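Local coordinates for protein putative 2,5-diketo-D-gluconic acid reductase B (Sinorhizobium meliloti, PDB 3UP8) that probably reduces methylglyoxal to hydroxyacetone with NADPH, as an aldo/keto reductase related to 2,5-diketo-D-gluconate reductases, at residues Met165-Ala168 against Ala169-Asp173. Residues are numbered along the deposited sequence; the frame is centred on the assembly and turned at random.
Sequences MEEA and ARLSD
The guanidinium of Arg-170 meets Glu-167 one helical turn back, lying obliquely to Glu-167 CA; its NH2 lies 3.8 Å from Glu-167 CG. The carboxylate of Glu-167 is turned 37° from the guanidinium plane, and OE2 stays 4.6 Å from Arg-170 NH2, so attraction between the opposite charges would act without direct contact. A bend at chi3 turns the end of the arginine back, which puts NH2 beside CB and CG of Glu-167. On the neighbouring flank Leu-171 sets CD1 3.6 Å from Glu-167 CG and near the carboxylate OE2, a hydrocarbon contact beside a charged end. The segments cover the C-terminal part of helix 162-171, which links strands 152-158 and 176-182 in a beta-alpha-beta unit of the TIM barrel, and the turn that follows it. The i to i+4 ladder runs from Ala-169 N to Met-165 O, nearly straight at 172°, through Arg-170 N to Glu-166 O and on to Leu-171 N to Glu-167 O (2.9 Å). Its last rung, Ser-172 N to Ala-168 O at 3.1 Å, is weak and bent to 123°, where the chain leaves helical geometry. Ser-172 OG hydrogen-bonds to Ala-174 O and Asn-144 ND2, tying the helix end to helix 136-148. Glu-166 forms a salt bridge with Arg-198, while selenomethionine Met-165 packs on Ile-157 of the barrel and Val-192 of helix 190-199.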
loop_
_atom_site.group_PDB
_atom_site.type_symbol
_atom_site.label_atom_id
_atom_site.label_comp_id
_atom_site.label_asym_id
_atom_site.label_seq_id
_atom_site.Cartn_x
_atom_site.Cartn_y
_atom_site.Cartn_z
HETATM N N MSE A 165 3.667 -8.208 13.703
HETATM C CA MSE A 165 2.274 -8.174 13.308
HETATM C C MSE A 165 1.436 -8.717 14.460
HETATM O O MSE A 165 0.440 -8.107 14.853
HETATM C CB MSE A 165 2.038 -9.014 12.043
HETATM C CG MSE A 165 2.660 -8.407 10.770
HETATM SE SE MSE A 165 2.712 -9.721 9.307
HETATM C CE MSE A 165 0.824 -9.871 9.027
ATOM N N GLU A 166 1.868 -9.855 15.011
ATOM C CA GLU A 166 1.159 -10.485 16.122
ATOM C C GLU A 166 1.167 -9.548 17.319
ATOM O O GLU A 166 0.136 -9.379 17.972
ATOM C CB GLU A 166 1.766 -11.857 16.459
ATOM C CG GLU A 166 1.418 -12.934 15.415
ATOM C CD GLU A 166 2.388 -14.128 15.388
ATOM O OE1 GLU A 166 3.149 -14.347 16.370
ATOM O OE2 GLU A 166 2.385 -14.858 14.363
ATOM N N GLU A 167 2.318 -8.923 17.581
ATOM C CA GLU A 167 2.446 -7.980 18.692
ATOM C C GLU A 167 1.533 -6.765 18.496
ATOM O O GLU A 167 0.822 -6.378 19.410
ATOM C CB GLU A 167 3.908 -7.537 18.915
ATOM C CG GLU A 167 4.057 -6.435 19.981
ATOM C CD GLU A 167 5.490 -5.961 20.205
ATOM O OE1 GLU A 167 6.250 -5.789 19.225
ATOM O OE2 GLU A 167 5.849 -5.732 21.379
ATOM N N ALA A 168 1.548 -6.181 17.300
ATOM C CA ALA A 168 0.659 -5.041 17.012
ATOM C C ALA A 168 -0.825 -5.365 17.202
ATOM O O ALA A 168 -1.547 -4.613 17.855
ATOM C CB ALA A 168 0.940 -4.462 15.617
ATOM N N ALA A 169 -1.274 -6.498 16.666
ATOM C CA ALA A 169 -2.660 -6.940 16.835
ATOM C C ALA A 169 -3.022 -7.137 18.314
ATOM O O ALA A 169 -4.114 -6.762 18.754
ATOM C CB ALA A 169 -2.912 -8.244 16.027
ATOM N N ARG A 170 -2.099 -7.724 19.071
ATOM C CA ARG A 170 -2.292 -7.953 20.517
ATOM C C ARG A 170 -2.372 -6.656 21.349
ATOM O O ARG A 170 -3.202 -6.546 22.248
ATOM C CB ARG A 170 -1.171 -8.860 21.055
ATOM C CG ARG A 170 -1.288 -9.216 22.562
ATOM C CD ARG A 170 -0.313 -10.340 22.969
ATOM N NE ARG A 170 1.024 -10.240 22.366
ATOM C CZ ARG A 170 1.995 -9.408 22.750
ATOM N NH1 ARG A 170 1.811 -8.537 23.746
ATOM N NH2 ARG A 170 3.155 -9.425 22.116
ATOM N N LEU A 171 -1.500 -5.695 21.068
ATOM C CA LEU A 171 -1.450 -4.453 21.859
ATOM C C LEU A 171 -2.522 -3.420 21.490
ATOM O O LEU A 171 -2.770 -2.487 22.256
ATOM C CB LEU A 171 -0.068 -3.806 21.742
ATOM C CG LEU A 171 1.099 -4.590 22.337
ATOM C CD1 LEU A 171 2.422 -3.948 21.953
ATOM C CD2 LEU A 171 0.956 -4.715 23.870
ATOM N N SER A 172 -3.161 -3.590 20.335
ATOM C CA SER A 172 -4.058 -2.543 19.799
ATOM C C SER A 172 -5.505 -2.812 20.108
ATOM O O SER A 172 -6.027 -3.864 19.749
ATOM C CB SER A 172 -3.882 -2.399 18.283
ATOM O OG SER A 172 -4.667 -1.328 17.783
ATOM N N ASP A 173 -6.155 -1.839 20.751
ATOM C CA ASP A 173 -7.582 -1.921 21.039
ATOM C C ASP A 173 -8.369 -2.022 19.723
ATOM O O ASP A 173 -9.245 -2.894 19.581
ATOM C CB ASP A 173 -8.028 -0.716 21.878
ATOM C CG ASP A 173 -9.486 -0.799 22.298
ATOM O OD1 ASP A 173 -9.939 -1.887 22.698
ATOM O OD2 ASP A 173 -10.187 0.234 22.233
#